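Local structure of phosphonopyruvate hydrolase (Variovorax sp., 2HJP) at residues V152-E157 with Q173-A178; E157-G162 with Q166-R171; L196-S201 with V206-V211. The protein hydrolyses the carbon-phosphorus bond of phosphonopyruvate to give pyruvate and phosphate, using a divalent metal cation such as magnesium, cobalt or manganese. All blocks are in the same frame, centred on the assembly; numbering follows the deposited sequence.

Interaction 1: residues V152-E157 with Q173-A178. With PPR (phosphonopyruvate), chain G.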
loop_
_atom_site.group_PDB
_atom_site.type_symbol
_atom_site.label_atom_id
_atom_site.label_comp_id
_atom_site.label_asym_id
_atom_site.label_seq_id
_atom_site.Cartn_x
_atom_site.Cartn_y
_atom_site.Cartn_z
ATOM N N VAL A 152 15.837 21.104 2.002
ATOM C CA VAL A 152 15.275 20.839 3.303
ATOM C C VAL A 152 14.814 22.147 3.929
ATOM O O VAL A 152 15.614 23.042 4.204
ATOM C CB VAL A 152 16.333 20.175 4.178
ATOM C CG1 VAL A 152 15.816 20.053 5.624
ATOM C CG2 VAL A 152 16.752 18.851 3.541
ATOM N N ILE A 153 13.513 22.228 4.176
ATOM C CA ILE A 153 12.854 23.410 4.708
ATOM C C ILE A 153 12.415 23.167 6.116
ATOM O O ILE A 153 11.696 22.207 6.396
ATOM C CB ILE A 153 11.596 23.773 3.827
ATOM C CG1 ILE A 153 12.045 23.962 2.356
ATOM C CG2 ILE A 153 10.894 25.100 4.308
ATOM C CD1 ILE A 153 10.912 23.956 1.332
ATOM N N ALA A 154 12.866 24.048 7.020
ATOM C CA ALA A 154 12.488 23.927 8.412
ATOM C C ALA A 154 11.349 24.909 8.686
ATOM O O ALA A 154 11.442 26.125 8.433
ATOM C CB ALA A 154 13.679 24.268 9.307
ATOM N N ARG A 155 10.309 24.376 9.277
ATOM C CA ARG A 155 9.175 25.187 9.629
ATOM C C ARG A 155 9.179 25.522 11.099
ATOM O O ARG A 155 9.246 24.637 11.970
ATOM C CB ARG A 155 7.903 24.464 9.190
ATOM C CG ARG A 155 6.624 24.986 9.819
ATOM C CD ARG A 155 5.374 24.300 9.182
ATOM N NE ARG A 155 4.206 24.424 10.054
ATOM C CZ ARG A 155 2.940 24.154 9.720
ATOM N NH1 ARG A 155 2.649 23.756 8.496
ATOM N NH2 ARG A 155 1.966 24.231 10.638
ATOM N N VAL A 156 9.148 26.819 11.375
ATOM C CA VAL A 156 9.201 27.355 12.740
ATOM C C VAL A 156 7.779 27.679 13.225
ATOM O O VAL A 156 7.126 28.553 12.659
ATOM C CB VAL A 156 10.105 28.671 12.746
ATOM C CG1 VAL A 156 9.998 29.404 14.096
ATOM C CG2 VAL A 156 11.556 28.327 12.404
ATOM N N GLU A 157 7.337 26.985 14.269
ATOM C CA GLU A 157 6.011 27.127 14.866
ATOM C C GLU A 157 5.955 28.075 16.075
ATOM O O GLU A 157 4.875 28.295 16.662
ATOM C CB GLU A 157 5.537 25.763 15.368
ATOM C CG GLU A 157 5.147 24.769 14.328
ATOM C CD GLU A 157 3.846 25.148 13.693
ATOM O OE1 GLU A 157 2.817 25.208 14.391
ATOM O OE2 GLU A 157 3.878 25.388 12.499
ATOM N N GLN A 173 17.347 30.728 12.963
ATOM C CA GLN A 173 18.804 30.832 12.800
ATOM C C GLN A 173 19.501 29.533 13.199
ATOM O O GLN A 173 20.456 29.123 12.593
ATOM C CB GLN A 173 19.345 32.005 13.658
ATOM C CG GLN A 173 19.110 33.427 13.123
ATOM C CD GLN A 173 19.619 34.451 14.158
ATOM O OE1 GLN A 173 19.125 34.506 15.291
ATOM N NE2 GLN A 173 20.624 35.219 13.791
ATOM N N ALA A 174 18.997 28.886 14.230
ATOM C CA ALA A 174 19.594 27.636 14.666
ATOM C C ALA A 174 19.408 26.570 13.598
ATOM O O ALA A 174 20.305 25.739 13.363
ATOM C CB ALA A 174 18.930 27.150 15.983
ATOM N N TYR A 175 18.222 26.569 12.972
ATOM C CA TYR A 175 17.913 25.576 11.941
ATOM C C TYR A 175 18.725 25.816 10.688
ATOM O O TYR A 175 19.158 24.893 10.020
ATOM C CB TYR A 175 16.401 25.622 11.629
ATOM C CG TYR A 175 15.517 25.378 12.843
ATOM C CD1 TYR A 175 14.170 25.734 12.818
ATOM C CD2 TYR A 175 16.032 24.848 14.029
ATOM C CE1 TYR A 175 13.356 25.590 13.945
ATOM C CE2 TYR A 175 15.233 24.693 15.160
ATOM C CZ TYR A 175 13.882 25.068 15.113
ATOM O OH TYR A 175 13.039 24.907 16.198
ATOM N N GLU A 176 18.893 27.089 10.317
ATOM C CA GLU A 176 19.722 27.389 9.144
ATOM C C GLU A 176 21.161 26.953 9.457
ATOM O O GLU A 176 21.860 26.437 8.633
ATOM C CB GLU A 176 19.707 28.892 8.868
ATOM C CG GLU A 176 20.745 29.333 7.867
ATOM C CD GLU A 176 20.613 30.797 7.507
ATOM O OE1 GLU A 176 19.681 31.495 7.950
ATOM O OE2 GLU A 176 21.438 31.263 6.734
ATOM N N GLU A 177 21.586 27.146 10.696
ATOM C CA GLU A 177 22.954 26.742 11.106
ATOM C C GLU A 177 23.050 25.215 11.036
ATOM O O GLU A 177 24.070 24.714 10.713
ATOM C CB GLU A 177 23.194 27.239 12.518
ATOM C CG GLU A 177 24.442 26.783 13.255
ATOM C CD GLU A 177 24.384 27.282 14.724
ATOM O OE1 GLU A 177 24.484 26.460 15.694
ATOM O OE2 GLU A 177 24.190 28.526 14.893
ATOM N N ALA A 178 21.946 24.486 11.252
ATOM C CA ALA A 178 21.986 23.010 11.189
ATOM C C ALA A 178 21.899 22.526 9.736
ATOM O O ALA A 178 21.984 21.341 9.468
ATOM C CB ALA A 178 20.806 22.389 12.030
HETATM C C1 PPR G . -0.411 21.756 5.241
HETATM O O1 PPR G . -0.900 22.277 4.155
HETATM O "O2'" PPR G . -0.542 20.609 5.570
HETATM C C2 PPR G . 0.377 22.717 6.080
HETATM C C3 PPR G . 0.179 24.058 6.240
HETATM O O2 PPR G . 1.374 22.129 6.741
HETATM P P PPR G . -1.098 24.298 7.567
HETATM O O1P PPR G . -0.429 23.714 8.843
HETATM O O2P PPR G . -2.357 23.519 7.101
HETATM O O3P PPR G . -1.247 25.742 7.680
#

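Interaction 2: residues E157-G162 with Q166-R171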
loop_
_atom_site.group_PDB
_atom_site.type_symbol
_atom_site.label_atom_id
_atom_site.label_comp_id
_atom_site.label_asym_id
_atom_site.label_seq_id
_atom_site.Cartn_x
_atom_site.Cartn_y
_atom_site.Cartn_z
ATOM N N GLU A 157 7.337 26.985 14.269
ATOM C CA GLU A 157 6.011 27.127 14.866
ATOM C C GLU A 157 5.955 28.075 16.075
ATOM O O GLU A 157 4.875 28.295 16.662
ATOM C CB GLU A 157 5.537 25.763 15.368
ATOM C CG GLU A 157 5.147 24.769 14.328
ATOM C CD GLU A 157 3.846 25.148 13.693
ATOM O OE1 GLU A 157 2.817 25.208 14.391
ATOM O OE2 GLU A 157 3.878 25.388 12.499
ATOM N N ALA A 158 7.101 28.610 16.467
ATOM C CA ALA A 158 7.168 29.482 17.646
ATOM C C ALA A 158 6.152 30.674 17.669
ATOM O O ALA A 158 5.657 31.033 18.745
ATOM C CB ALA A 158 8.595 29.983 17.823
ATOM N N LEU A 159 5.852 31.303 16.527
ATOM C CA LEU A 159 4.860 32.402 16.548
ATOM C C LEU A 159 3.487 31.808 16.942
ATOM O O LEU A 159 2.814 32.266 17.868
ATOM C CB LEU A 159 4.769 33.115 15.180
ATOM C CG LEU A 159 6.031 33.920 14.802
ATOM C CD1 LEU A 159 5.885 34.764 13.546
ATOM C CD2 LEU A 159 6.310 34.821 15.944
ATOM N N ILE A 160 3.128 30.737 16.269
ATOM C CA ILE A 160 1.886 30.041 16.509
ATOM C C ILE A 160 1.801 29.522 17.960
ATOM O O ILE A 160 0.749 29.630 18.587
ATOM C CB ILE A 160 1.749 28.886 15.512
ATOM C CG1 ILE A 160 1.732 29.485 14.108
ATOM C CG2 ILE A 160 0.563 28.004 15.881
ATOM C CD1 ILE A 160 0.523 30.269 13.732
ATOM N N ALA A 161 2.907 29.009 18.493
ATOM C CA ALA A 161 2.958 28.460 19.849
ATOM C C ALA A 161 2.973 29.563 20.885
ATOM O O ALA A 161 3.029 29.310 22.093
ATOM C CB ALA A 161 4.185 27.641 19.986
ATOM N N GLY A 162 2.946 30.791 20.402
ATOM C CA GLY A 162 2.958 31.950 21.265
ATOM C C GLY A 162 4.261 32.187 21.990
ATOM O O GLY A 162 4.238 32.766 23.064
ATOM N N GLN A 166 11.382 37.008 19.119
ATOM C CA GLN A 166 12.800 36.730 19.424
ATOM C C GLN A 166 13.110 35.211 19.315
ATOM O O GLN A 166 14.075 34.843 18.693
ATOM C CB GLN A 166 13.181 37.242 20.847
ATOM N N GLU A 167 12.268 34.361 19.905
ATOM C CA GLU A 167 12.429 32.903 19.913
ATOM C C GLU A 167 12.242 32.299 18.482
ATOM O O GLU A 167 12.979 31.389 18.089
ATOM C CB GLU A 167 11.398 32.294 20.890
ATOM C CG GLU A 167 11.399 30.750 20.966
ATOM C CD GLU A 167 12.733 30.173 21.490
ATOM O OE1 GLU A 167 13.688 30.963 21.662
ATOM O OE2 GLU A 167 12.953 28.927 21.387
ATOM N N ALA A 168 11.251 32.810 17.733
ATOM C CA ALA A 168 10.997 32.370 16.363
ATOM C C ALA A 168 12.256 32.662 15.565
ATOM O O ALA A 168 12.752 31.771 14.837
ATOM C CB ALA A 168 9.760 33.124 15.759
ATOM N N VAL A 169 12.827 33.880 15.706
ATOM C CA VAL A 169 14.062 34.159 14.955
ATOM C C VAL A 169 15.244 33.330 15.439
ATOM O O VAL A 169 16.087 32.881 14.637
ATOM C CB VAL A 169 14.456 35.649 15.000
ATOM C CG1 VAL A 169 15.915 35.834 14.498
ATOM C CG2 VAL A 169 13.460 36.408 14.161
ATOM N N ARG A 170 15.325 33.121 16.750
ATOM C CA ARG A 170 16.403 32.326 17.298
ATOM C C ARG A 170 16.342 30.902 16.715
ATOM O O ARG A 170 17.364 30.320 16.360
ATOM C CB ARG A 170 16.255 32.262 18.818
ATOM C CG ARG A 170 17.305 31.361 19.439
ATOM N NH2 ARG A 170 16.231 33.865 21.835
ATOM N N ARG A 171 15.127 30.338 16.649
ATOM C CA ARG A 171 14.957 28.985 16.096
ATOM C C ARG A 171 15.282 28.952 14.632
ATOM O O ARG A 171 15.996 28.060 14.185
ATOM C CB ARG A 171 13.529 28.460 16.337
ATOM C CG ARG A 171 13.379 27.933 17.748
ATOM C CD ARG A 171 11.943 27.574 18.134
ATOM N NE ARG A 171 11.891 27.144 19.527
ATOM C CZ ARG A 171 12.029 25.884 19.958
ATOM N NH1 ARG A 171 12.221 24.878 19.118
ATOM N NH2 ARG A 171 12.028 25.612 21.259
#

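Interaction 3: residues L196-S201 with V206-V211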
loop_
_atom_site.group_PDB
_atom_site.type_symbol
_atom_site.label_atom_id
_atom_site.label_comp_id
_atom_site.label_asym_id
_atom_site.label_seq_id
_atom_site.Cartn_x
_atom_site.Cartn_y
_atom_site.Cartn_z
ATOM N N LEU A 196 4.953 39.898 8.838
ATOM C CA LEU A 196 5.804 40.975 8.304
ATOM C C LEU A 196 6.877 41.453 9.302
ATOM O O LEU A 196 8.010 41.756 8.893
ATOM C CB LEU A 196 4.933 42.139 7.847
ATOM C CG LEU A 196 3.977 41.861 6.708
ATOM C CD1 LEU A 196 3.062 43.096 6.465
ATOM C CD2 LEU A 196 4.847 41.575 5.468
ATOM N N ALA A 197 6.542 41.549 10.599
ATOM C CA ALA A 197 7.547 41.934 11.594
ATOM C C ALA A 197 8.659 40.875 11.674
ATOM O O ALA A 197 9.851 41.215 11.813
ATOM C CB ALA A 197 6.898 42.120 12.974
ATOM N N PHE A 198 8.294 39.588 11.666
ATOM C CA PHE A 198 9.339 38.556 11.631
ATOM C C PHE A 198 10.228 38.761 10.395
ATOM O O PHE A 198 11.453 38.767 10.494
ATOM C CB PHE A 198 8.744 37.141 11.552
ATOM C CG PHE A 198 9.793 36.028 11.479
ATOM C CD1 PHE A 198 10.194 35.367 12.629
ATOM C CD2 PHE A 198 10.367 35.666 10.264
ATOM C CE1 PHE A 198 11.155 34.371 12.606
ATOM C CE2 PHE A 198 11.336 34.667 10.208
ATOM C CZ PHE A 198 11.732 34.019 11.401
ATOM N N VAL A 199 9.630 38.896 9.217
ATOM C CA VAL A 199 10.409 39.079 7.991
ATOM C C VAL A 199 11.410 40.246 8.065
ATOM O O VAL A 199 12.590 40.127 7.689
ATOM C CB VAL A 199 9.467 39.298 6.813
ATOM C CG1 VAL A 199 10.253 39.732 5.570
ATOM C CG2 VAL A 199 8.715 37.950 6.490
ATOM N N LYS A 200 10.905 41.390 8.503
ATOM C CA LYS A 200 11.747 42.570 8.633
ATOM C C LYS A 200 12.911 42.269 9.583
ATOM O O LYS A 200 14.016 42.718 9.377
ATOM C CB LYS A 200 10.951 43.757 9.190
ATOM C CG LYS A 200 11.837 45.027 9.343
ATOM N N SER A 201 12.680 41.513 10.628
ATOM C CA SER A 201 13.778 41.220 11.510
ATOM C C SER A 201 14.650 40.038 11.109
ATOM O O SER A 201 15.760 39.954 11.563
ATOM C CB SER A 201 13.297 41.059 12.949
ATOM O OG SER A 201 12.697 39.803 13.179
ATOM N N VAL A 206 19.505 32.258 4.380
ATOM C CA VAL A 206 18.576 31.496 3.567
ATOM C C VAL A 206 17.219 32.177 3.418
ATOM O O VAL A 206 16.797 32.948 4.270
ATOM C CB VAL A 206 18.387 30.078 4.089
ATOM C CG1 VAL A 206 19.744 29.398 4.138
ATOM C CG2 VAL A 206 17.619 30.066 5.398
ATOM N N PRO A 207 16.516 31.880 2.319
ATOM C CA PRO A 207 15.196 32.447 2.027
ATOM C C PRO A 207 14.087 31.992 2.907
ATOM O O PRO A 207 14.106 30.892 3.465
ATOM C CB PRO A 207 14.883 32.029 0.599
ATOM C CG PRO A 207 16.052 31.313 0.108
ATOM C CD PRO A 207 17.035 31.053 1.221
ATOM N N LEU A 208 13.099 32.846 3.044
ATOM C CA LEU A 208 11.920 32.483 3.825
ATOM C C LEU A 208 10.803 31.927 2.952
ATOM O O LEU A 208 10.762 32.172 1.713
ATOM C CB LEU A 208 11.371 33.697 4.559
ATOM C CG LEU A 208 12.373 34.292 5.520
ATOM C CD1 LEU A 208 11.689 35.503 6.140
ATOM C CD2 LEU A 208 12.880 33.232 6.592
ATOM N N VAL A 209 9.924 31.176 3.604
ATOM C CA VAL A 209 8.760 30.577 2.944
ATOM C C VAL A 209 7.524 31.016 3.753
ATOM O O VAL A 209 7.512 30.880 4.984
ATOM C CB VAL A 209 8.798 29.008 2.971
ATOM C CG1 VAL A 209 7.567 28.416 2.181
ATOM C CG2 VAL A 209 10.135 28.487 2.456
ATOM N N LEU A 210 6.515 31.527 3.042
ATOM C CA LEU A 210 5.241 31.925 3.663
ATOM C C LEU A 210 4.051 31.066 3.173
ATOM O O LEU A 210 3.995 30.642 1.981
ATOM C CB LEU A 210 4.925 33.412 3.330
ATOM C CG LEU A 210 5.974 34.477 3.706
ATOM C CD1 LEU A 210 5.549 35.902 3.374
ATOM C CD2 LEU A 210 6.185 34.340 5.245
ATOM N N VAL A 211 3.098 30.826 4.055
ATOM C CA VAL A 211 1.854 30.102 3.715
ATOM C C VAL A 211 0.804 31.091 4.237
ATOM O O VAL A 211 0.359 30.997 5.388
ATOM C CB VAL A 211 1.777 28.775 4.503
ATOM C CG1 VAL A 211 0.501 27.953 4.075
ATOM C CG2 VAL A 211 3.103 28.008 4.337
#

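Interaction 1: residues V152-E157 with Q173-A178
Val156 lays CG2 obliquely against the ring of Tyr175, 3.6 Å from CE1, while Ala154 sets its methyl beside the root of the same side chain, CB to CB 3.8 Å. Tyr175 carries CG anti to its own carbonyl carbon (chi1 -58°), which brings the ring obliquely alongside both residues; beyond them its hydroxyl is hydrogen-bonded to Asp111 and to Arg171. This is strand against helix within a beta-alpha-beta unit of the TIM barrel: the strand 151-156 is covered by the returning helix 165-177, Ala154 pointing at the helix, Val156 reaching it with CG2 and Arg155 turned away from it. With CG opposite the backbone N (chi1 164°) and the chain extended from CG to NE, Arg155 reaches phosphonopyruvate, where NH1 and NH2 both donate to O1P, at 3.1 and 3.0 Å, and NH1 adds a weak bond to O2. Glu157 OE2 forms a side-on salt bridge with Arg155, taking NE at 2.6 Å and NH2 at 2.9 Å, a second-shell grip that would probably keep the guanidinium from turning. That carboxylate oxygen lies near the guanidinium plane, though both nitrogens approach it from the same face of the carboxylate.

Interaction 2: residues E157-G162 with Q166-R171
Glu167 brings CG to the methyl of Ala158, 4.3 Å from CB, where the loop after the strand 151-156 folds back on the first turns of the helix 165-177. Its carboxylate is paired within the helix, with Arg171. Ala168 comes next and makes the tightest fit: Ala158 CB lies 3.7 Å from its CA, and Leu159 CD2 meets its CB at 3.8 Å. The leucine's first torsion (chi1 -68°) carries CG beside the backbone N and brings the branch nearer the helix. One turn on from Glu167, Arg171 sends an extended chain past Ala158, CD 4.1 Å from Ala158 CB, and turns NE to Glu167 OE2 in a salt bridge of 2.8 Å, the oxygen tilted 30° from the guanidinium plane. NH1 goes further, to the carbonyl of Val129 and the hydroxyl of Tyr175. With an alanine here in place of Arg171, Glu167 would probably lose its close cationic mate and a gap would open beside Ala158. Loop and helix meet through apolar carbon, two alanines, a leucine and the aliphatic parts of Glu167 and Arg171; the alanines allow a close backbone approach, Ala158 CA to Ala168 CA 5.0 Å, while charge is paired along the helix rather than across the contact.

Interaction 3: residues L196-S201 with V206-V211
Leu208 spreads its two methyls against the helix 193-201. CD1 lies 3.9 Å from Val199 CG2 and 4.2 Å from Phe198 CE2; CD2 reaches that same ring carbon, also at 4.2 Å. The leucine's CD1 comes to the ring at its edge, near the ring plane, instead of over a face. Both helix side chains cross Leu208 obliquely, one aromatic and one branched aliphatic, and the contact is wholly apolar. The torsions set this up. Phe198 swings CG anti to the backbone N (chi1 179°), holding its ring out from the helix, whereas Val199 puts CG2 beside its own backbone N, a setting that turns that methyl to the leucine.

Next outward, Leu210 also directs its CB toward the helix and adds to the buried surface. Within the helix, Ser201 OG donates to Phe198 O at 3.1 Å. Trp202 and Ile183 touch Leu208, while Lys228 donates its side-chain amine to Val199 O and shares a backbone bond with Leu208, tying helix and strand to one neighbour. The contact joins the helix and second strand of the beta-alpha-beta unit 182-185, 193-201, 208-210 of the barrel, with the strand 208-210 lying between parallel strands 182-185 and 229-234, and Phe198 filling the seam between its own helix and the helix 165-177.

How the interactions relate
All three contacts are buried, on the same side of the chain's centre, and none involves another subunit. Interactions 1 and 3 both lay a helix on a barrel strand, in successive beta-alpha-beta units, but in interaction 1 the helix packs on the strand before it and in interaction 3 on the strand after it; interaction 2 packs a loop on the helix that interaction 1 also uses, and shares Glu157 with it. Chemistry follows place: interaction 1 alone carries a substrate-binding residue, interaction 2 adds a charge pair along its helix, and interaction 3 is purely apolar. They touch too: Val169 CG2 meets Phe198 CE1 at 3.4 Å, and Glu176 OE2 probably accepts a hydrogen bond from Val206 N.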